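Local coordinates for sulfite reductase [ferredoxin] (Mycobacterium tuberculosis, PDB 1ZJ8), which reduces sulfite to sulfide with electrons from ferredoxin, using a siroheme and a [4Fe-4S] cluster, for the synthesis of sulfur-containing amino acids and cofactors, at residues E54-Y57 against A58-F62; G125-S128 against T129-R133; R315-L318 against E319-L323; H525-T528 against S529-G533; G533-I536 against D537-R541. All blocks are in the same frame, centred on the assembly; numbering follows the deposited sequence.

Interaction 1 (E54-Y57 against A58-F62); sequences ENIY and AKQGF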
loop_
_atom_site.group_PDB
_atom_site.type_symbol
_atom_site.label_atom_id
_atom_site.label_comp_id
_atom_site.label_asym_id
_atom_site.label_seq_id
_atom_site.Cartn_x
_atom_site.Cartn_y
_atom_site.Cartn_z
ATOM N N GLU A 54 -5.972 7.073 -26.691
ATOM C CA GLU A 54 -6.103 8.429 -27.233
ATOM C C GLU A 54 -6.691 8.447 -28.639
ATOM O O GLU A 54 -7.367 9.415 -29.000
ATOM C CB GLU A 54 -4.764 9.156 -27.272
ATOM C CG GLU A 54 -4.101 9.356 -25.927
ATOM C CD GLU A 54 -2.593 9.371 -26.047
ATOM O OE1 GLU A 54 -2.086 8.830 -27.052
ATOM O OE2 GLU A 54 -1.918 9.913 -25.144
ATOM N N ASN A 55 -6.416 7.402 -29.427
ATOM C CA ASN A 55 -6.944 7.288 -30.801
ATOM C C ASN A 55 -8.366 6.734 -30.826
ATOM O O ASN A 55 -9.300 7.417 -31.246
ATOM C CB ASN A 55 -6.058 6.375 -31.663
ATOM C CG ASN A 55 -4.692 6.979 -31.971
ATOM O OD1 ASN A 55 -4.447 8.184 -31.770
ATOM N ND2 ASN A 55 -3.789 6.135 -32.479
ATOM N N ILE A 56 -8.511 5.496 -30.359
ATOM C CA ILE A 56 -9.781 4.757 -30.421
ATOM C C ILE A 56 -10.694 5.029 -29.211
ATOM O O ILE A 56 -11.650 5.822 -29.295
ATOM C CB ILE A 56 -9.540 3.189 -30.521
ATOM C CG1 ILE A 56 -8.564 2.831 -31.663
ATOM C CG2 ILE A 56 -10.870 2.437 -30.652
ATOM C CD1 ILE A 56 -8.920 3.428 -33.024
ATOM N N TYR A 57 -10.349 4.400 -28.087
ATOM C CA TYR A 57 -11.280 4.182 -26.980
ATOM C C TYR A 57 -11.849 5.460 -26.354
ATOM O O TYR A 57 -13.037 5.507 -26.030
ATOM C CB TYR A 57 -10.619 3.316 -25.895
ATOM C CG TYR A 57 -10.110 1.949 -26.364
ATOM C CD1 TYR A 57 -10.883 1.129 -27.195
ATOM C CD2 TYR A 57 -8.864 1.462 -25.946
ATOM C CE1 TYR A 57 -10.413 -0.132 -27.623
ATOM C CE2 TYR A 57 -8.388 0.203 -26.360
ATOM C CZ TYR A 57 -9.173 -0.591 -27.193
ATOM O OH TYR A 57 -8.723 -1.833 -27.599
ATOM N N ALA A 58 -11.027 6.495 -26.202
ATOM C CA ALA A 58 -11.480 7.747 -25.594
ATOM C C ALA A 58 -12.581 8.441 -26.397
ATOM O O ALA A 58 -13.165 9.421 -25.924
ATOM C CB ALA A 58 -10.299 8.699 -25.401
ATOM N N LYS A 59 -12.849 7.955 -27.613
ATOM C CA LYS A 59 -13.909 8.517 -28.463
ATOM C C LYS A 59 -15.143 7.626 -28.527
ATOM O O LYS A 59 -16.257 8.104 -28.339
ATOM C CB LYS A 59 -13.391 8.799 -29.870
ATOM C CG LYS A 59 -12.719 10.160 -30.009
ATOM C CD LYS A 59 -11.340 10.187 -29.349
ATOM C CE LYS A 59 -10.386 11.117 -30.090
ATOM N NZ LYS A 59 -9.989 10.556 -31.418
ATOM N N GLN A 60 -14.950 6.341 -28.805
ATOM C CA GLN A 60 -16.083 5.397 -28.859
ATOM C C GLN A 60 -16.700 5.046 -27.493
ATOM O O GLN A 60 -17.876 4.665 -27.424
ATOM C CB GLN A 60 -15.695 4.076 -29.534
ATOM C CG GLN A 60 -16.005 3.977 -31.017
ATOM C CD GLN A 60 -14.858 4.454 -31.855
ATOM O OE1 GLN A 60 -14.054 3.653 -32.330
ATOM N NE2 GLN A 60 -14.751 5.768 -32.018
ATOM N N GLY A 61 -15.904 5.122 -26.426
ATOM C CA GLY A 61 -16.382 4.790 -25.080
ATOM C C GLY A 61 -16.083 3.359 -24.668
ATOM O O GLY A 61 -15.311 2.655 -25.327
ATOM N N PHE A 62 -16.713 2.930 -23.575
ATOM C CA PHE A 62 -16.388 1.655 -22.908
ATOM C C PHE A 62 -16.552 0.439 -23.830
ATOM O O PHE A 62 -15.791 -0.530 -23.729
ATOM C CB PHE A 62 -17.272 1.483 -21.655
ATOM C CG PHE A 62 -16.901 0.301 -20.771
ATOM C CD1 PHE A 62 -17.362 -0.986 -21.055
ATOM C CD2 PHE A 62 -16.134 0.484 -19.624
ATOM C CE1 PHE A 62 -17.033 -2.078 -20.218
ATOM C CE2 PHE A 62 -15.806 -0.602 -18.786
ATOM C CZ PHE A 62 -16.259 -1.878 -19.083
#
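Lys59 folds back over the preceding turn of its own helix, and its NZ donates to the carbonyl O of Asn55 at 3.2 Å. Bends along the chain, at chi2 (74°) and beyond, turn the ammonium back toward Asn55 and bring CE to 3.6 Å from the carbonyl O of Glu54. The ammonium lies 19° out of the Asn55 carbonyl plane. Ile56 O takes the backbone N of Lys59 at 3.0 Å, a three-residue step, and only a weak bond from Gln60 N. The Gln60 side chain bends toward the same turn, its OE1 lying 3.8 Å from Ile56 CG2. A regular four-residue bond returns next, with Gly61 N reaching Tyr57 O at 2.9 Å.

Further out, the Tyr57 ring packs on Ser64, Ile65, Phe74 and Val151. Its hydroxyl is hydrogen-bonded to Asp69, and the ring lies on the buried side, whereas Lys59 and Gln60 face solvent. Glu54 is engaged by Arg50 in a salt bridge one turn back. Gly61 is the first residue to leave helical geometry, with a phi of 95°, and its carbonyl O is bonded to Ser64 OG. This is the glycine-terminated C-terminal end of helix 49-60.

Interaction 2 (G125-S128 against T129-R133); sequences GQIS and TEFAR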
loop_
_atom_site.group_PDB
_atom_site.type_symbol
_atom_site.label_atom_id
_atom_site.label_comp_id
_atom_site.label_asym_id
_atom_site.label_seq_id
_atom_site.Cartn_x
_atom_site.Cartn_y
_atom_site.Cartn_z
ATOM N N GLY A 125 -6.618 17.661 -6.823
ATOM C CA GLY A 125 -7.879 18.041 -6.219
ATOM C C GLY A 125 -8.930 18.369 -7.249
ATOM O O GLY A 125 -10.085 17.968 -7.119
ATOM N N GLN A 126 -8.511 19.100 -8.276
ATOM C CA GLN A 126 -9.405 19.551 -9.339
ATOM C C GLN A 126 -9.825 18.441 -10.294
ATOM O O GLN A 126 -10.994 18.377 -10.679
ATOM C CB GLN A 126 -8.727 20.663 -10.100
ATOM C CG GLN A 126 -8.530 21.895 -9.231
ATOM C CD GLN A 126 -7.531 22.864 -9.793
ATOM O OE1 GLN A 126 -6.848 22.580 -10.788
ATOM N NE2 GLN A 126 -7.433 24.030 -9.157
ATOM N N ILE A 127 -8.878 17.573 -10.659
ATOM C CA ILE A 127 -9.181 16.355 -11.400
ATOM C C ILE A 127 -10.334 15.627 -10.695
ATOM O O ILE A 127 -11.316 15.263 -11.349
ATOM C CB ILE A 127 -7.950 15.368 -11.518
ATOM C CG1 ILE A 127 -6.687 16.010 -12.142
ATOM C CG2 ILE A 127 -8.297 14.165 -12.342
ATOM C CD1 ILE A 127 -6.917 17.095 -13.153
ATOM N N SER A 128 -10.217 15.420 -9.374
ATOM C CA SER A 128 -11.183 14.598 -8.623
ATOM C C SER A 128 -12.566 15.231 -8.650
ATOM O O SER A 128 -13.565 14.560 -8.983
ATOM C CB SER A 128 -10.751 14.415 -7.166
ATOM O OG SER A 128 -11.724 13.701 -6.397
ATOM N N THR A 129 -12.609 16.521 -8.308
ATOM C CA THR A 129 -13.865 17.260 -8.197
ATOM C C THR A 129 -14.624 17.235 -9.530
ATOM O O THR A 129 -15.849 17.101 -9.560
ATOM C CB THR A 129 -13.621 18.747 -7.746
ATOM O OG1 THR A 129 -12.735 18.797 -6.610
ATOM C CG2 THR A 129 -14.927 19.424 -7.377
ATOM N N GLU A 130 -13.869 17.298 -10.625
ATOM C CA GLU A 130 -14.418 17.453 -11.970
ATOM C C GLU A 130 -14.633 16.155 -12.716
ATOM O O GLU A 130 -15.585 16.046 -13.456
ATOM C CB GLU A 130 -13.487 18.333 -12.802
ATOM C CG GLU A 130 -14.170 19.074 -13.944
ATOM C CD GLU A 130 -13.179 19.504 -15.036
ATOM O OE1 GLU A 130 -12.467 20.536 -14.827
ATOM O OE2 GLU A 130 -13.128 18.802 -16.092
ATOM N N PHE A 131 -13.745 15.184 -12.554
ATOM C CA PHE A 131 -13.843 13.931 -13.314
ATOM C C PHE A 131 -14.134 12.679 -12.512
ATOM O O PHE A 131 -14.379 11.644 -13.124
ATOM C CB PHE A 131 -12.540 13.647 -14.057
ATOM C CG PHE A 131 -12.188 14.660 -15.095
ATOM C CD1 PHE A 131 -10.892 15.146 -15.174
ATOM C CD2 PHE A 131 -13.145 15.112 -16.006
ATOM C CE1 PHE A 131 -10.559 16.066 -16.123
ATOM C CE2 PHE A 131 -12.822 16.026 -16.971
ATOM C CZ PHE A 131 -11.529 16.512 -17.032
ATOM N N ALA A 132 -14.069 12.735 -11.179
ATOM C CA ALA A 132 -14.193 11.514 -10.361
ATOM C C ALA A 132 -15.342 11.571 -9.359
ATOM O O ALA A 132 -15.425 10.732 -8.467
ATOM C CB ALA A 132 -12.858 11.198 -9.644
ATOM N N ARG A 133 -16.243 12.533 -9.534
ATOM C CA ARG A 133 -17.353 12.765 -8.607
ATOM C C ARG A 133 -16.852 13.084 -7.201
ATOM O O ARG A 133 -17.534 12.813 -6.208
ATOM C CB ARG A 133 -18.333 11.585 -8.609
ATOM C CG ARG A 133 -18.849 11.187 -10.022
ATOM C CD ARG A 133 -20.069 10.253 -9.946
ATOM N NE ARG A 133 -20.266 9.440 -11.151
ATOM C CZ ARG A 133 -21.426 8.870 -11.516
ATOM N NH1 ARG A 133 -22.540 9.019 -10.792
ATOM N NH2 ARG A 133 -21.484 8.137 -12.626
#
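Thr129 N bonds to Gly125 O at 3.1 Å and Phe131 N to Ile127 O at 2.7 Å in the regular four-residue pattern, which Ala132 N completes with Ser128 O at 2.9 Å before the backbone turns out of the helix. Thr129 OG1, held beside its own backbone N with a chi1 of -48°, lies 2.8 Å from the same Gly125 O; Asp134 is also within reach of the hydroxyl, so its proton may be directed to either.

One turn apart, Ile127 CG2 meets the Phe131 ring in its plane, at the edge, 4.0 Å from CD1. The carboxylate carbon of Glu130 lies over one face of that ring, toward the rim, and its OE1 forms a salt bridge with Arg160. Ile127 and Phe131 both pack on Ile157 and Arg160 of helix 154-162, so this surface joins two helices of the ferredoxin-like half domain.

Ser128 OG is hydrogen-bonded to Thr135 O, just past the turn, where strand 135-138 begins. The methyl of Ala132 comes within 3.5 Å of Ser128 O, and both side chains rest on Tyr146 of strand 144-149. The exposed Arg133 touches Trp148 of that strand.

Interaction 3 (R315-L318 against E319-L323); sequences REVL and ETEYL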
loop_
_atom_site.group_PDB
_atom_site.type_symbol
_atom_site.label_atom_id
_atom_site.label_comp_id
_atom_site.label_asym_id
_atom_site.label_seq_id
_atom_site.Cartn_x
_atom_site.Cartn_y
_atom_site.Cartn_z
ATOM N N ARG A 315 21.443 -14.639 -3.575
ATOM C CA ARG A 315 22.570 -13.711 -3.529
ATOM C C ARG A 315 23.624 -14.087 -4.557
ATOM O O ARG A 315 24.138 -13.231 -5.272
ATOM C CB ARG A 315 23.210 -13.709 -2.128
ATOM C CG ARG A 315 24.447 -12.801 -2.003
ATOM C CD ARG A 315 24.809 -12.441 -0.550
ATOM N NE ARG A 315 25.672 -11.256 -0.493
ATOM C CZ ARG A 315 26.321 -10.827 0.593
ATOM N NH1 ARG A 315 26.212 -11.461 1.753
ATOM N NH2 ARG A 315 27.090 -9.747 0.513
ATOM N N GLU A 316 23.945 -15.376 -4.599
ATOM C CA GLU A 316 24.866 -15.947 -5.568
ATOM C C GLU A 316 24.483 -15.586 -7.004
ATOM O O GLU A 316 25.314 -15.096 -7.769
ATOM C CB GLU A 316 24.837 -17.471 -5.415
ATOM C CG GLU A 316 25.787 -18.225 -6.317
ATOM C CD GLU A 316 27.217 -18.222 -5.783
ATOM O OE1 GLU A 316 27.813 -19.332 -5.679
ATOM O OE2 GLU A 316 27.735 -17.116 -5.454
ATOM N N VAL A 317 23.227 -15.843 -7.358
ATOM C CA VAL A 317 22.730 -15.611 -8.723
ATOM C C VAL A 317 22.709 -14.136 -9.077
ATOM O O VAL A 317 22.909 -13.759 -10.241
ATOM C CB VAL A 317 21.272 -16.150 -8.923
ATOM C CG1 VAL A 317 20.640 -15.615 -10.225
ATOM C CG2 VAL A 317 21.231 -17.695 -8.865
ATOM N N LEU A 318 22.425 -13.310 -8.075
ATOM C CA LEU A 318 22.386 -11.867 -8.265
ATOM C C LEU A 318 23.796 -11.395 -8.594
ATOM O O LEU A 318 24.007 -10.757 -9.626
ATOM C CB LEU A 318 21.819 -11.171 -7.008
ATOM C CG LEU A 318 21.673 -9.636 -6.989
ATOM C CD1 LEU A 318 20.508 -9.133 -7.871
ATOM C CD2 LEU A 318 21.527 -9.157 -5.566
ATOM N N GLU A 319 24.752 -11.754 -7.738
ATOM C CA GLU A 319 26.149 -11.306 -7.880
ATOM C C GLU A 319 26.878 -11.850 -9.107
ATOM O O GLU A 319 27.661 -11.124 -9.711
ATOM C CB GLU A 319 26.958 -11.681 -6.644
ATOM C CG GLU A 319 26.557 -10.931 -5.423
ATOM C CD GLU A 319 27.119 -11.547 -4.177
ATOM O OE1 GLU A 319 27.651 -12.672 -4.270
ATOM O OE2 GLU A 319 27.020 -10.912 -3.103
ATOM N N THR A 320 26.643 -13.110 -9.465
ATOM C CA THR A 320 27.430 -13.734 -10.525
ATOM C C THR A 320 26.811 -13.610 -11.913
ATOM O O THR A 320 27.532 -13.457 -12.891
ATOM C CB THR A 320 27.722 -15.211 -10.235
ATOM O OG1 THR A 320 26.483 -15.939 -10.143
ATOM C CG2 THR A 320 28.540 -15.340 -8.944
ATOM N N GLU A 321 25.494 -13.664 -12.013
ATOM C CA GLU A 321 24.867 -13.586 -13.323
ATOM C C GLU A 321 24.516 -12.166 -13.730
ATOM O O GLU A 321 24.570 -11.851 -14.909
ATOM C CB GLU A 321 23.630 -14.486 -13.375
ATOM C CG GLU A 321 23.913 -15.915 -12.905
ATOM C CD GLU A 321 22.772 -16.866 -13.187
ATOM O OE1 GLU A 321 21.981 -16.582 -14.119
ATOM O OE2 GLU A 321 22.676 -17.896 -12.478
ATOM N N TYR A 322 24.164 -11.304 -12.776
ATOM C CA TYR A 322 23.660 -9.948 -13.117
ATOM C C TYR A 322 24.615 -8.781 -12.743
ATOM O O TYR A 322 24.893 -7.937 -13.590
ATOM C CB TYR A 322 22.232 -9.757 -12.559
ATOM C CG TYR A 322 21.237 -10.646 -13.265
ATOM C CD1 TYR A 322 21.030 -11.958 -12.843
ATOM C CD2 TYR A 322 20.539 -10.194 -14.389
ATOM C CE1 TYR A 322 20.133 -12.786 -13.502
ATOM C CE2 TYR A 322 19.636 -11.023 -15.066
ATOM C CZ TYR A 322 19.442 -12.314 -14.615
ATOM O OH TYR A 322 18.557 -13.145 -15.256
ATOM N N LEU A 323 25.121 -8.736 -11.508
ATOM C CA LEU A 323 26.036 -7.653 -11.102
ATOM C C LEU A 323 27.462 -7.887 -11.592
ATOM O O LEU A 323 28.224 -6.930 -11.759
ATOM C CB LEU A 323 26.072 -7.474 -9.577
ATOM C CG LEU A 323 24.813 -6.928 -8.894
ATOM C CD1 LEU A 323 24.957 -6.994 -7.377
ATOM C CD2 LEU A 323 24.495 -5.503 -9.334
#
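Residues 315-323 run along helix 311-323, with Glu319 N bonded to Arg315 O at 2.9 Å; the pattern widens at 319-323, where Leu318 O receives both Tyr322 N (3.2 Å) and Leu323 N (3.0 Å). The second bond spans five residues, a pi-type turn, and runs nearly straight into the carbonyl, while the Tyr322 donor stands well above the carbonyl plane.

Among the side chains, Arg315 and Glu319 form a salt bridge. The arginine chain, extended from CG to NE, crosses the glutamate at an oblique angle, and NE lies 3.0 Å from Glu319 OE2, above the carboxylate plane. Guanidinium and carboxylate are turned 61° to each other, and this oblique bond differs from a flat two-point pairing. OE2 is also held by Leu327 N, and NH2 of Arg315 forms a salt bridge with Asp329 of strand 328-329.

Thr320, with OG1 set between its backbone N and carbonyl carbon (chi1 61°), donates that hydroxyl to Glu316 O at 2.8 Å, which the backbone N of Thr320 also engages. Val317 CG1 lies 3.8 Å from Glu321 OE2, and Val317 O meets the edge of the Tyr322 ring in its plane.

Leu318 packs on Ala283 and Val284 of helix 277-291. From the same helix Tyr322 takes Ser286 and Val287 as packing partners and Asp290 for its hydroxyl, while Glu321 is bonded to Tyr291.

Interaction 4 (H525-T528 against S529-G533); sequences HKVT and SDELG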
loop_
_atom_site.group_PDB
_atom_site.type_symbol
_atom_site.label_atom_id
_atom_site.label_comp_id
_atom_site.label_asym_id
_atom_site.label_seq_id
_atom_site.Cartn_x
_atom_site.Cartn_y
_atom_site.Cartn_z
ATOM N N HIS A 525 -14.719 -19.122 14.458
ATOM C CA HIS A 525 -14.882 -17.687 14.673
ATOM C C HIS A 525 -15.287 -16.946 13.403
ATOM O O HIS A 525 -14.592 -16.982 12.385
ATOM C CB HIS A 525 -13.572 -17.109 15.210
ATOM C CG HIS A 525 -13.747 -15.891 16.058
ATOM N ND1 HIS A 525 -14.965 -15.514 16.584
ATOM C CD2 HIS A 525 -12.844 -14.986 16.511
ATOM C CE1 HIS A 525 -14.812 -14.416 17.304
ATOM N NE2 HIS A 525 -13.533 -14.077 17.277
ATOM N N LYS A 526 -16.441 -16.295 13.473
ATOM C CA LYS A 526 -16.899 -15.398 12.432
ATOM C C LYS A 526 -17.453 -14.172 13.154
ATOM O O LYS A 526 -18.142 -14.310 14.163
ATOM C CB LYS A 526 -17.982 -16.067 11.563
ATOM C CG LYS A 526 -17.493 -17.229 10.651
ATOM C CD LYS A 526 -18.672 -18.172 10.266
ATOM C CE LYS A 526 -18.326 -19.159 9.130
ATOM N NZ LYS A 526 -19.519 -19.688 8.376
ATOM N N VAL A 527 -17.115 -12.981 12.664
ATOM C CA VAL A 527 -17.660 -11.727 13.205
ATOM C C VAL A 527 -18.429 -11.031 12.091
ATOM O O VAL A 527 -17.857 -10.706 11.046
ATOM C CB VAL A 527 -16.555 -10.776 13.750
ATOM C CG1 VAL A 527 -17.159 -9.436 14.169
ATOM C CG2 VAL A 527 -15.818 -11.409 14.924
ATOM N N THR A 528 -19.723 -10.824 12.298
ATOM C CA THR A 528 -20.531 -10.164 11.290
ATOM C C THR A 528 -20.210 -8.688 11.250
ATOM O O THR A 528 -19.828 -8.093 12.258
ATOM C CB THR A 528 -22.005 -10.320 11.580
ATOM O OG1 THR A 528 -22.207 -10.252 12.996
ATOM C CG2 THR A 528 -22.511 -11.656 11.045
ATOM N N SER A 529 -20.387 -8.099 10.076
ATOM C CA SER A 529 -20.092 -6.690 9.879
ATOM C C SER A 529 -20.843 -5.763 10.848
ATOM O O SER A 529 -20.404 -4.659 11.102
ATOM C CB SER A 529 -20.397 -6.291 8.448
ATOM O OG SER A 529 -20.096 -4.931 8.255
ATOM N N ASP A 530 -21.977 -6.196 11.382
ATOM C CA ASP A 530 -22.678 -5.405 12.391
ATOM C C ASP A 530 -21.981 -5.500 13.750
ATOM O O ASP A 530 -22.032 -4.575 14.551
ATOM C CB ASP A 530 -24.129 -5.881 12.547
ATOM C CG ASP A 530 -24.906 -5.869 11.232
ATOM O OD1 ASP A 530 -25.084 -4.779 10.625
ATOM O OD2 ASP A 530 -25.339 -6.964 10.812
ATOM N N GLU A 531 -21.338 -6.629 14.016
ATOM C CA GLU A 531 -20.722 -6.876 15.325
ATOM C C GLU A 531 -19.316 -6.308 15.524
ATOM O O GLU A 531 -18.766 -6.465 16.612
ATOM C CB GLU A 531 -20.630 -8.388 15.580
ATOM C CG GLU A 531 -21.957 -9.141 15.659
ATOM C CD GLU A 531 -21.773 -10.678 15.616
ATOM O OE1 GLU A 531 -20.838 -11.156 14.916
ATOM O OE2 GLU A 531 -22.573 -11.402 16.272
ATOM N N LEU A 532 -18.715 -5.690 14.505
ATOM C CA LEU A 532 -17.301 -5.306 14.590
ATOM C C LEU A 532 -17.013 -4.441 15.810
ATOM O O LEU A 532 -16.036 -4.676 16.513
ATOM C CB LEU A 532 -16.846 -4.562 13.334
ATOM C CG LEU A 532 -16.710 -5.293 11.993
ATOM C CD1 LEU A 532 -16.294 -4.329 10.923
ATOM C CD2 LEU A 532 -15.686 -6.382 12.096
ATOM N N GLY A 533 -17.862 -3.440 16.051
ATOM C CA GLY A 533 -17.726 -2.553 17.207
ATOM C C GLY A 533 -17.933 -3.280 18.511
ATOM O O GLY A 533 -17.210 -3.054 19.480
#
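Thr528 and Glu531 close the turn that leads strand 520-528 into helix 532-545, in the second nitrite/sulfite reductase 4Fe-4S domain. The Glu531 side chain reaches back to the Thr528 backbone, OE1 accepting from Thr528 N at 2.9 Å. That N-H, nearly straight at 163°, comes to the anti side of the carboxylate, 29° out of its plane. Glu531 places CG beside its own backbone N (chi1 -63°) and is then extended, which carries the carboxylate back over the turn. Glu531 N donates to Thr528 O at 2.7 Å from well above the carbonyl plane, closing the four-residue turn 528-531. The Thr528 hydroxyl is modelled too close to the carboxylate for its role to be judged.

Val527 CG1 packs against the turn, 3.9 Å from Glu531 CB and 4.0 Å from Leu532 CD2. Leu532 packs on Phe504 of strand 500-508, Phe488 of strand 486-494 and Leu448 of helix 442-455, while Ser529 packs on Phe504 and Arg444. The Val527 backbone bonds to Phe504 in the sheet.

The two bonds between Thr528 and Glu531 brace the turn from strand to helix, and the carboxylate, lying near the helix N terminus, would probably be stabilised as an anion.

Interaction 5 (G533-I536 against D537-R541); sequences GDYI and DRVVR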
loop_
_atom_site.group_PDB
_atom_site.type_symbol
_atom_site.label_atom_id
_atom_site.label_comp_id
_atom_site.label_asym_id
_atom_site.label_seq_id
_atom_site.Cartn_x
_atom_site.Cartn_y
_atom_site.Cartn_z
ATOM N N GLY A 533 -17.862 -3.440 16.051
ATOM C CA GLY A 533 -17.726 -2.553 17.207
ATOM C C GLY A 533 -17.933 -3.280 18.511
ATOM O O GLY A 533 -17.210 -3.054 19.480
ATOM N N ASP A 534 -18.929 -4.156 18.544
ATOM C CA ASP A 534 -19.173 -4.993 19.717
ATOM C C ASP A 534 -17.952 -5.835 20.038
ATOM O O ASP A 534 -17.486 -5.877 21.174
ATOM C CB ASP A 534 -20.345 -5.949 19.472
ATOM C CG ASP A 534 -21.675 -5.239 19.300
ATOM O OD1 ASP A 534 -22.031 -4.407 20.151
ATOM O OD2 ASP A 534 -22.389 -5.545 18.327
ATOM N N TYR A 535 -17.445 -6.517 19.023
ATOM C CA TYR A 535 -16.314 -7.418 19.194
ATOM C C TYR A 535 -15.046 -6.707 19.676
ATOM O O TYR A 535 -14.408 -7.145 20.630
ATOM C CB TYR A 535 -16.016 -8.148 17.884
ATOM C CG TYR A 535 -14.718 -8.890 17.950
ATOM C CD1 TYR A 535 -14.674 -10.200 18.388
ATOM C CD2 TYR A 535 -13.530 -8.265 17.627
ATOM C CE1 TYR A 535 -13.487 -10.869 18.480
ATOM C CE2 TYR A 535 -12.338 -8.922 17.712
ATOM C CZ TYR A 535 -12.317 -10.223 18.133
ATOM O OH TYR A 535 -11.113 -10.892 18.216
ATOM N N ILE A 536 -14.676 -5.627 18.989
ATOM C CA ILE A 536 -13.505 -4.833 19.362
ATOM C C ILE A 536 -13.615 -4.367 20.817
ATOM O O ILE A 536 -12.661 -4.472 21.584
ATOM C CB ILE A 536 -13.346 -3.554 18.492
ATOM C CG1 ILE A 536 -13.127 -3.873 17.021
ATOM C CG2 ILE A 536 -12.169 -2.712 18.982
ATOM C CD1 ILE A 536 -11.936 -4.678 16.784
ATOM N N ASP A 537 -14.781 -3.830 21.170
ATOM C CA ASP A 537 -15.057 -3.384 22.525
ATOM C C ASP A 537 -14.850 -4.523 23.516
ATOM O O ASP A 537 -14.108 -4.373 24.491
ATOM C CB ASP A 537 -16.493 -2.859 22.612
ATOM C CG ASP A 537 -16.900 -2.452 24.032
ATOM O OD1 ASP A 537 -16.946 -1.239 24.323
ATOM O OD2 ASP A 537 -17.199 -3.345 24.856
ATOM N N ARG A 538 -15.503 -5.659 23.255
ATOM C CA ARG A 538 -15.392 -6.839 24.108
ATOM C C ARG A 538 -13.921 -7.169 24.329
ATOM O O ARG A 538 -13.454 -7.160 25.464
ATOM C CB ARG A 538 -16.132 -8.014 23.463
ATOM C CG ARG A 538 -16.197 -9.297 24.277
ATOM C CD ARG A 538 -17.336 -10.201 23.773
ATOM N NE ARG A 538 -17.246 -10.554 22.348
ATOM C CZ ARG A 538 -18.093 -10.171 21.374
ATOM N NH1 ARG A 538 -19.134 -9.367 21.597
ATOM N NH2 ARG A 538 -17.879 -10.591 20.129
ATOM N N VAL A 539 -13.193 -7.399 23.237
ATOM C CA VAL A 539 -11.825 -7.915 23.309
ATOM C C VAL A 539 -10.849 -6.932 23.948
ATOM O O VAL A 539 -9.958 -7.322 24.701
ATOM C CB VAL A 539 -11.299 -8.346 21.906
ATOM C CG1 VAL A 539 -10.761 -7.161 21.099
ATOM C CG2 VAL A 539 -10.218 -9.400 22.046
ATOM N N VAL A 540 -11.036 -5.655 23.659
ATOM C CA VAL A 540 -10.147 -4.623 24.167
ATOM C C VAL A 540 -10.404 -4.425 25.660
ATOM O O VAL A 540 -9.489 -4.141 26.414
ATOM C CB VAL A 540 -10.312 -3.292 23.378
ATOM C CG1 VAL A 540 -9.594 -2.143 24.071
ATOM C CG2 VAL A 540 -9.804 -3.448 21.933
ATOM N N ARG A 541 -11.646 -4.585 26.093
ATOM C CA ARG A 541 -11.944 -4.535 27.511
ATOM C C ARG A 541 -11.346 -5.737 28.238
ATOM O O ARG A 541 -10.769 -5.567 29.302
ATOM C CB ARG A 541 -13.451 -4.437 27.714
ATOM C CG ARG A 541 -14.000 -3.113 27.226
ATOM C CD ARG A 541 -15.433 -2.901 27.662
ATOM N NE ARG A 541 -15.917 -1.631 27.155
ATOM C CZ ARG A 541 -15.507 -0.454 27.605
ATOM N NH1 ARG A 541 -14.637 -0.373 28.605
ATOM N NH2 ARG A 541 -15.986 0.658 27.062
#
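Ile536 and Val540 lie side by side on the buried face of helix 532-545, pointing the same way, with their CG2 methyls 3.9 Å apart. Next to them Val539 CB sits over one face of the Tyr535 ring, toward its rim, and CG1 comes within 4.1 Å of CE2. The ring is directed there by its chi1 of 170°, CG trans to the backbone N, and its hydroxyl is bonded to Leu565 O.

The outward side is looser. Arg538 bends at chi3 (57°), and its guanidinium stands 82° to the Tyr535 ring, NH2 meeting the ring edge 3.7 Å from CD1; no cation-pi stack results. NE is bonded to Arg566 O. Asp534 instead joins Arg455 in a salt bridge. Asp537 OD1 forms a salt bridge with Arg541 NE at 3.0 Å, its hydrogen bond weak, and Arg541 also pairs with Asp458.

Buried side chains continue into the sheet: Ile536 and Val539 touch Ile486 of strand 486-494, Tyr535 touches Val506 and Leu508 of strand 500-508, and Ile536 meets Leu452 of helix 442-455.

From the N terminus, interactions 1 to 4 follow in series, and interaction 5 begins on the residue where interaction 4 ends. Each is local to one continuous piece of chain and none closes a long loop, nests in another or crosses it. Interaction 1 ends helix 49-60, and interaction 2 ends helix 118-131 on the same side of the molecule, about 11 Å away at the nearest atoms. Interaction 3 lies in helix 311-323, on the opposite side of the chain's centre from interactions 2, 4 and 5. Interactions 4 and 5 share Gly533 and touch: Tyr535 packs on His525 and Val527. Together they lead strand 520-528 into helix 532-545, which lies against strands 486-494 and 500-508 and helix 442-455.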